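Local coordinates for kelch repeat and BTB domain-containing protein A55 (Vaccinia virus WR, PDB 6I2M) that probably acts as a substrate-specific adapter of CUL3-containing E3 ubiquitin ligases, its BTB domain binding CUL3 so that host proteins are ubiquitinated and degraded, at residues Ile8-Ile11 and Asn12-Asn16; Ser24-Asn28 and Asp29-Asn33; Leu67-Gln70 and Ser71-Leu75; Asp74-Asp77 and Tyr78-Ile82. One frame throughout, in Å; residues are numbered along the deposited sequence.

Contact 1: Ile8-Ile11 and Asn12-Asn16; sequences IAVI and NGFRN
I8-I11 and N12-N16 are consecutive turns of helix 4-17, joined by i to i+4 backbone bonds such as N12 N to I8 O (2.9 Å) and F14 N to V10 O (2.9 Å). The bond from G13 N to A9 O is weak. I11 O takes R15 N at 3.0 Å and, weakly, F14 N as well.

The side-chain contact is V10 with F14. The two lie alongside each other and point the same way. V10 CG1 meets the far end of the ring, 3.7 Å from F14 CZ, with F14 CE2 almost as near. V10 CG1 stands anti to its backbone N (chi1 -171°), which turns this methyl along the helix toward the ring. The ring itself leans back over the preceding turn, because F14 CG lies beside its own N (chi1 -69°). One face therefore covers the V10 carbonyl, and V10 O sits 3.2 Å from the ring plane, offset toward the rim.

This is the N-terminal helix of the BTB domain, and in this assembly I11 and F14 pack on L37 of a second subunit, V10 on its G41 and I8 on its S4. Such pairing is the usual way BTB domains form dimers.

A different side of the helix is polar. R15 extends its chain so that NH1 reaches N12 OD1 in a weak bond of 3.3 Å. The stronger partner of R15 NH1 is the carboxylate of D77, and Y80 adds a cation-pi contact to R15.

Contact 2: Ser24-Asn28 and Asp29-Asn33; sequences SIVIN and DERIN
V26 and R31 face each other as a non-hydrogen-bonded pair, their side chains side by side. V26 CG2 lies over the centre of one face of the R31 guanidinium, 3.9 Å above its plane, and also touches R31 CG at 3.8 Å. The R31 chain is extended from CG to NE, and the turn at its end (chi4 -99°) lays the guanidinium flat against the methyl. R31 NH2 is held by a salt bridge to E61.

On the same face, S24 OG donates to N33 OD1 at 2.8 Å. The hydroxyl sits above the amide carbonyl plane, 39° out of it. On the other face I27 and I32 cross obliquely, with I27 CD1 and I32 CD1 3.8 Å apart.

Behind these side chains is an antiparallel beta hairpin. I25 and I32 exchange two backbone bonds, I25 N to I32 O (2.9 Å) and I32 N to I25 O (3.0 Å). I27 and E30 form the last such pair before the two-residue turn at N28-D29. N28 takes this tight turn with a positive phi (61°), and its N bonds S65 OG.

Strand 23-27 is central in the three-stranded sheet of the BTB domain, between 30-34 and the parallel strand 61-63. Helix 69-79 covers the isoleucine face, where Y69 and I76 pack.

Contact 3: Leu67-Gln70 and Ser71-Leu75; sequences LDYQ and SVNDL
D68 reaches forward along the chain to S71. Its CB lies 3.8 Å from S71 CB. CG is anti to the backbone N (chi1 -179°), and this carries the carboxylate toward the first turn of the helix. D68 CG lies 4.0 Å from both S71 CB and S71 N. At the tip, D68 OD1 accepts from S71 N at 2.9 Å and also lies 3.4 Å from S71 CB. The oxygen uses its anti lone pair, the one turned away from OD2.

D68 is thus the N-cap of helix 69-79, and its side chain takes up an amide of the first turn. The backbone of the same residue also serves: D68 O accepts V72 N at 3.0 Å, and N73 N follows with a nearly straight bond to Y69 O (171° at the hydrogen). The negative carboxylate at this end would be expected to suit the helix dipole. Within the BTB domain, this is where the chain enters the helix that packs on one face of the sheet.

Just before the cap, L67 CB packs on V72 CG2 at 3.9 Å. Both side chains also touch T97 of helix 91-101. S71 OG points into that same interface, bonding T97 OG1 and the carbonyl of Y93.

Y69 and N73 lie alongside each other, ring and amide planes inclined. N73 CB is over one ring face, offset toward the rim. Y69 also packs on E30 and I32 of the hairpin. Q70 bends at CG and crosses D74, its amide plane 72° from the carboxylate. Q70 NE2 comes to 3.1 Å from D74 OD1.

Contact 4: Asp74-Asp77 and Tyr78-Ile82; sequences DLID and YIYGI
Y78 N bonds D74 O at 2.9 Å, and I79 N bonds L75 O one residue further on. I76 O then accepts Y80 N at 3.0 Å, the final i to i+4 bond of the helix in this segment. The same oxygen lies at the edge of the Y80 ring, in its plane, 3.0 Å from Y80 CD1. With Y80 CG beside its own N (chi1 -73°), the ring points the same way as the I76 side chain and lies alongside it. There I76 CG2 touches Y80 CE1 at 3.8 Å.

Y80 is the first residue to leave helical angles. The chain then turns back through G81, and I82 N bonds D77 O at 3.1 Å. I82 and D77 end up side by side, with I82 CD1 3.7 Å from D77 OD1. That carboxylate oxygen also receives R15 NH1 in a salt bridge.

This is the C-terminal end of helix 69-79 in the BTB domain. Y80 packs on I11 and N12 of helix 4-17, and its hydroxyl bonds H35 ND1. I79 lies against I38, L39 and A42 of helix 36-42. Y78 turns to helix 104-116, its hydroxyl bonding E109 OE2 and S105 O. L75 faces helix 91-101.

Contacts 3 and 4 are the two ends of helix 69-79 and share D74 and L75. Contact 3 starts the helix with a carboxylate cap; contact 4 ends it with backbone bonds and a tyrosine. Contact 4 is the more buried of the two. Contact 1 joins it through the R15-D77 salt bridge, their centres about 11 Å apart, while another side of contact 1 meets the second subunit. Contact 2 is the sheet component. Its isoleucines are buried against the helix of contacts 3 and 4, whereas E30, R31 and N33 are exposed. Apolar contacts, with Y69 among them, join the sheet to the helix, but buried polar groups such as S24, S71 and Y80 are hydrogen-bonded too.

Contact 1: Ile8-Ile11 and Asn12-Asn16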
# COMPACT_ATOMS: atom_id res chain seq x y z
N ILE A 8 -2.08 -3.37 -2.14
CA ILE A 8 -1.26 -4.31 -1.36
C ILE A 8 -1.82 -5.75 -1.41
O ILE A 8 -1.05 -6.70 -1.36
CB ILE A 8 -1.01 -3.78 0.09
CG1 ILE A 8 0.17 -4.52 0.77
CG2 ILE A 8 -2.29 -3.79 0.96
CD1 ILE A 8 0.74 -3.82 2.00
N ALA A 9 -3.16 -5.88 -1.55
CA ALA A 9 -3.86 -7.17 -1.64
C ALA A 9 -3.53 -7.88 -2.96
O ALA A 9 -3.42 -9.10 -2.97
CB ALA A 9 -5.36 -6.96 -1.51
N VAL A 10 -3.37 -7.10 -4.05
CA VAL A 10 -3.02 -7.62 -5.39
C VAL A 10 -1.54 -8.03 -5.39
O VAL A 10 -1.19 -9.06 -5.97
CB VAL A 10 -3.38 -6.63 -6.54
CG1 VAL A 10 -3.21 -7.28 -7.91
CG2 VAL A 10 -4.81 -6.09 -6.39
N ILE A 11 -0.67 -7.24 -4.72
CA ILE A 11 0.77 -7.48 -4.57
C ILE A 11 0.99 -8.78 -3.75
O ILE A 11 1.84 -9.59 -4.12
CB ILE A 11 1.51 -6.23 -3.99
CG1 ILE A 11 1.45 -5.05 -4.98
CG2 ILE A 11 2.97 -6.55 -3.60
CD1 ILE A 11 1.66 -3.66 -4.36
N ASN A 12 0.18 -8.98 -2.69
CA ASN A 12 0.21 -10.18 -1.85
C ASN A 12 -0.29 -11.40 -2.64
O ASN A 12 0.14 -12.52 -2.38
CB ASN A 12 -0.61 -9.99 -0.57
CG ASN A 12 -0.49 -11.10 0.45
OD1 ASN A 12 0.60 -11.55 0.81
ND2 ASN A 12 -1.63 -11.56 0.95
N GLY A 13 -1.19 -11.14 -3.60
CA GLY A 13 -1.73 -12.14 -4.51
C GLY A 13 -0.69 -12.60 -5.51
O GLY A 13 -0.65 -13.77 -5.88
N PHE A 14 0.18 -11.65 -5.94
CA PHE A 14 1.30 -11.90 -6.86
C PHE A 14 2.41 -12.67 -6.12
O PHE A 14 3.08 -13.50 -6.73
CB PHE A 14 1.87 -10.58 -7.41
CG PHE A 14 1.02 -9.77 -8.36
CD1 PHE A 14 0.26 -10.39 -9.35
CD2 PHE A 14 1.06 -8.38 -8.35
CE1 PHE A 14 -0.50 -9.64 -10.25
CE2 PHE A 14 0.30 -7.63 -9.25
CZ PHE A 14 -0.47 -8.27 -10.20
N ARG A 15 2.59 -12.38 -4.82
CA ARG A 15 3.58 -12.99 -3.92
C ARG A 15 3.31 -14.50 -3.77
O ARG A 15 4.24 -15.30 -3.83
CB ARG A 15 3.55 -12.28 -2.55
CG ARG A 15 4.51 -12.83 -1.51
CD ARG A 15 4.04 -12.46 -0.12
NE ARG A 15 4.65 -13.31 0.91
CZ ARG A 15 4.22 -13.39 2.17
NH1 ARG A 15 3.17 -12.68 2.57
NH2 ARG A 15 4.82 -14.19 3.04
N ASN A 16 2.02 -14.88 -3.58
CA ASN A 16 1.57 -16.27 -3.44
C ASN A 16 1.69 -17.01 -4.77
O ASN A 16 2.03 -18.20 -4.79
CB ASN A 16 0.13 -16.32 -2.92
CG ASN A 16 -0.10 -15.63 -1.59
OD1 ASN A 16 0.73 -15.67 -0.67
ND2 ASN A 16 -1.25 -15.00 -1.44

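Contact 2: Ser24-Asn28 and Asp29-Asn33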
# COMPACT_ATOMS: atom_id res chain seq x y z
N SER A 24 14.48 -14.24 -2.11
CA SER A 24 14.13 -15.41 -1.32
C SER A 24 14.86 -15.38 0.03
O SER A 24 16.07 -15.13 0.08
CB SER A 24 14.47 -16.70 -2.07
OG SER A 24 13.84 -16.76 -3.34
N ILE A 25 14.12 -15.63 1.13
CA ILE A 25 14.66 -15.65 2.49
C ILE A 25 14.77 -17.11 2.96
O ILE A 25 13.77 -17.84 2.95
CB ILE A 25 13.86 -14.73 3.46
CG1 ILE A 25 13.94 -13.26 3.00
CG2 ILE A 25 14.36 -14.87 4.91
CD1 ILE A 25 12.71 -12.42 3.29
N VAL A 26 15.99 -17.52 3.34
CA VAL A 26 16.30 -18.88 3.78
C VAL A 26 16.56 -18.93 5.30
O VAL A 26 17.48 -18.27 5.80
CB VAL A 26 17.45 -19.51 2.94
CG1 VAL A 26 17.90 -20.85 3.52
CG2 VAL A 26 17.03 -19.67 1.48
N ILE A 27 15.75 -19.73 6.01
CA ILE A 27 15.85 -19.98 7.45
C ILE A 27 15.98 -21.50 7.60
O ILE A 27 14.99 -22.23 7.52
CB ILE A 27 14.66 -19.38 8.26
CG1 ILE A 27 14.50 -17.87 8.00
CG2 ILE A 27 14.80 -19.66 9.76
CD1 ILE A 27 13.09 -17.44 7.73
N ASN A 28 17.24 -21.97 7.76
CA ASN A 28 17.65 -23.38 7.89
C ASN A 28 17.28 -24.21 6.64
O ASN A 28 18.15 -24.44 5.80
CB ASN A 28 17.14 -24.02 9.20
CG ASN A 28 17.67 -23.37 10.45
OD1 ASN A 28 18.88 -23.36 10.72
ND2 ASN A 28 16.77 -22.82 11.26
N ASP A 29 16.01 -24.64 6.52
CA ASP A 29 15.51 -25.45 5.40
C ASP A 29 14.24 -24.87 4.76
O ASP A 29 13.79 -25.37 3.72
CB ASP A 29 15.27 -26.91 5.85
CG ASP A 29 16.52 -27.64 6.27
OD1 ASP A 29 17.39 -27.89 5.40
OD2 ASP A 29 16.65 -27.98 7.47
N GLU A 30 13.68 -23.81 5.37
CA GLU A 30 12.46 -23.13 4.91
C GLU A 30 12.78 -21.96 3.97
O GLU A 30 13.80 -21.28 4.16
CB GLU A 30 11.63 -22.65 6.10
CG GLU A 30 11.04 -23.76 6.96
CD GLU A 30 9.68 -24.32 6.55
OE1 GLU A 30 9.25 -24.08 5.40
OE2 GLU A 30 9.06 -25.00 7.40
N ARG A 31 11.91 -21.71 2.98
CA ARG A 31 12.06 -20.64 1.99
C ARG A 31 10.81 -19.77 1.86
O ARG A 31 9.70 -20.30 1.75
CB ARG A 31 12.45 -21.22 0.62
CG ARG A 31 13.91 -21.62 0.50
CD ARG A 31 14.20 -22.28 -0.83
NE ARG A 31 15.63 -22.46 -1.06
CZ ARG A 31 16.39 -21.65 -1.79
NH1 ARG A 31 15.86 -20.59 -2.39
NH2 ARG A 31 17.68 -21.90 -1.94
N ILE A 32 11.00 -18.43 1.86
CA ILE A 32 9.92 -17.44 1.71
C ILE A 32 10.27 -16.53 0.53
O ILE A 32 11.30 -15.85 0.56
CB ILE A 32 9.64 -16.62 3.01
CG1 ILE A 32 9.52 -17.51 4.27
CG2 ILE A 32 8.39 -15.73 2.84
CD1 ILE A 32 9.99 -16.85 5.57
N ASN A 33 9.41 -16.51 -0.51
CA ASN A 33 9.59 -15.69 -1.70
C ASN A 33 8.83 -14.37 -1.57
O ASN A 33 7.64 -14.37 -1.25
CB ASN A 33 9.18 -16.45 -2.96
CG ASN A 33 10.12 -17.57 -3.34
OD1 ASN A 33 11.19 -17.34 -3.91
ND2 ASN A 33 9.73 -18.80 -3.04

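Contact 3: Leu67-Gln70 and Ser71-Leu75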
# COMPACT_ATOMS: atom_id res chain seq x y z
N LEU A 67 17.34 -16.43 13.16
CA LEU A 67 16.03 -15.91 13.58
C LEU A 67 14.94 -17.00 13.47
O LEU A 67 15.10 -17.94 12.69
CB LEU A 67 15.64 -14.68 12.74
CG LEU A 67 16.59 -13.47 12.77
CD1 LEU A 67 16.43 -12.63 11.53
CD2 LEU A 67 16.38 -12.62 14.02
N ASP A 68 13.84 -16.85 14.24
CA ASP A 68 12.70 -17.78 14.26
C ASP A 68 11.90 -17.69 12.95
O ASP A 68 11.52 -16.59 12.55
CB ASP A 68 11.81 -17.49 15.48
CG ASP A 68 10.62 -18.42 15.62
OD1 ASP A 68 9.53 -18.05 15.14
OD2 ASP A 68 10.78 -19.50 16.22
N TYR A 69 11.64 -18.85 12.29
CA TYR A 69 10.91 -18.94 11.02
C TYR A 69 9.49 -18.37 11.06
O TYR A 69 9.17 -17.51 10.24
CB TYR A 69 10.90 -20.38 10.46
CG TYR A 69 9.92 -20.59 9.32
CD1 TYR A 69 10.12 -19.98 8.08
CD2 TYR A 69 8.79 -21.38 9.48
CE1 TYR A 69 9.20 -20.15 7.04
CE2 TYR A 69 7.87 -21.56 8.44
CZ TYR A 69 8.09 -20.94 7.22
OH TYR A 69 7.20 -21.12 6.19
N GLN A 70 8.64 -18.87 11.98
CA GLN A 70 7.25 -18.43 12.14
C GLN A 70 7.16 -16.93 12.43
O GLN A 70 6.21 -16.28 11.99
CB GLN A 70 6.51 -19.27 13.20
CG GLN A 70 4.97 -19.15 13.18
CD GLN A 70 4.31 -19.57 11.88
OE1 GLN A 70 4.67 -20.59 11.26
NE2 GLN A 70 3.33 -18.80 11.44
N SER A 71 8.17 -16.38 13.13
CA SER A 71 8.29 -14.96 13.45
C SER A 71 8.56 -14.16 12.17
O SER A 71 7.82 -13.22 11.89
CB SER A 71 9.40 -14.74 14.47
OG SER A 71 9.54 -13.37 14.81
N VAL A 72 9.59 -14.56 11.37
CA VAL A 72 9.97 -13.93 10.10
C VAL A 72 8.80 -13.99 9.09
O VAL A 72 8.47 -12.96 8.50
CB VAL A 72 11.30 -14.49 9.51
CG1 VAL A 72 11.63 -13.89 8.15
CG2 VAL A 72 12.47 -14.28 10.46
N ASN A 73 8.17 -15.17 8.94
CA ASN A 73 7.04 -15.42 8.04
C ASN A 73 5.85 -14.50 8.33
O ASN A 73 5.29 -13.92 7.39
CB ASN A 73 6.62 -16.90 8.08
CG ASN A 73 5.62 -17.28 7.01
OD1 ASN A 73 5.97 -17.50 5.85
ND2 ASN A 73 4.36 -17.36 7.39
N ASP A 74 5.47 -14.36 9.62
CA ASP A 74 4.36 -13.51 10.05
C ASP A 74 4.69 -12.03 9.90
O ASP A 74 3.78 -11.23 9.65
CB ASP A 74 3.92 -13.84 11.48
CG ASP A 74 3.20 -15.17 11.65
OD1 ASP A 74 2.89 -15.82 10.63
OD2 ASP A 74 2.95 -15.56 12.81
N LEU A 75 5.98 -11.66 10.05
CA LEU A 75 6.45 -10.29 9.89
C LEU A 75 6.39 -9.86 8.43
O LEU A 75 6.06 -8.71 8.16
CB LEU A 75 7.86 -10.10 10.47
CG LEU A 75 7.95 -9.91 11.98
CD1 LEU A 75 9.33 -10.20 12.49
CD2 LEU A 75 7.54 -8.51 12.39

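Contact 4: Asp74-Asp77 and Tyr78-Ile82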
# COMPACT_ATOMS: atom_id res chain seq x y z
N ASP A 74 5.47 -14.36 9.62
CA ASP A 74 4.36 -13.51 10.05
C ASP A 74 4.69 -12.03 9.90
O ASP A 74 3.78 -11.23 9.65
CB ASP A 74 3.92 -13.84 11.48
CG ASP A 74 3.20 -15.17 11.65
OD1 ASP A 74 2.89 -15.82 10.63
OD2 ASP A 74 2.95 -15.56 12.81
N LEU A 75 5.98 -11.66 10.05
CA LEU A 75 6.45 -10.29 9.89
C LEU A 75 6.39 -9.86 8.43
O LEU A 75 6.06 -8.71 8.16
CB LEU A 75 7.86 -10.10 10.47
CG LEU A 75 7.95 -9.91 11.98
CD1 LEU A 75 9.33 -10.20 12.49
CD2 LEU A 75 7.54 -8.51 12.39
N ILE A 76 6.68 -10.79 7.49
CA ILE A 76 6.58 -10.55 6.04
C ILE A 76 5.09 -10.39 5.70
O ILE A 76 4.73 -9.49 4.95
CB ILE A 76 7.30 -11.64 5.19
CG1 ILE A 76 8.82 -11.63 5.46
CG2 ILE A 76 7.01 -11.48 3.68
CD1 ILE A 76 9.50 -12.97 5.25
N ASP A 77 4.22 -11.22 6.33
CA ASP A 77 2.76 -11.15 6.18
C ASP A 77 2.24 -9.80 6.69
O ASP A 77 1.29 -9.26 6.12
CB ASP A 77 2.07 -12.31 6.92
CG ASP A 77 2.24 -13.69 6.30
OD1 ASP A 77 2.41 -13.77 5.06
OD2 ASP A 77 2.18 -14.69 7.04
N TYR A 78 2.89 -9.25 7.74
CA TYR A 78 2.58 -7.93 8.31
C TYR A 78 3.00 -6.81 7.36
O TYR A 78 2.30 -5.80 7.28
CB TYR A 78 3.20 -7.76 9.71
CG TYR A 78 2.83 -6.46 10.39
CD1 TYR A 78 1.57 -6.29 10.96
CD2 TYR A 78 3.73 -5.41 10.47
CE1 TYR A 78 1.21 -5.10 11.58
CE2 TYR A 78 3.39 -4.21 11.09
CZ TYR A 78 2.13 -4.06 11.65
OH TYR A 78 1.78 -2.88 12.26
N ILE A 79 4.14 -6.99 6.63
CA ILE A 79 4.65 -6.05 5.62
C ILE A 79 3.61 -5.99 4.48
O ILE A 79 3.34 -4.91 3.94
CB ILE A 79 6.09 -6.42 5.14
CG1 ILE A 79 7.12 -6.26 6.29
CG2 ILE A 79 6.54 -5.59 3.93
CD1 ILE A 79 8.39 -7.12 6.19
N TYR A 80 2.99 -7.14 4.16
CA TYR A 80 1.93 -7.28 3.17
C TYR A 80 0.55 -6.99 3.82
O TYR A 80 0.51 -6.50 4.95
CB TYR A 80 2.01 -8.66 2.48
CG TYR A 80 3.17 -8.79 1.51
CD1 TYR A 80 4.44 -9.14 1.95
CD2 TYR A 80 2.98 -8.58 0.14
CE1 TYR A 80 5.51 -9.25 1.06
CE2 TYR A 80 4.04 -8.70 -0.76
CZ TYR A 80 5.30 -9.04 -0.29
OH TYR A 80 6.36 -9.16 -1.17
N GLY A 81 -0.54 -7.27 3.10
CA GLY A 81 -1.90 -6.98 3.55
C GLY A 81 -2.51 -7.83 4.65
O GLY A 81 -3.73 -7.76 4.84
N ILE A 82 -1.70 -8.62 5.39
CA ILE A 82 -2.20 -9.49 6.47
C ILE A 82 -1.93 -8.88 7.87
O ILE A 82 -0.78 -8.58 8.18
CB ILE A 82 -1.66 -10.95 6.32
CG1 ILE A 82 -2.00 -11.54 4.94
CG2 ILE A 82 -2.16 -11.86 7.46
CD1 ILE A 82 -0.94 -12.48 4.35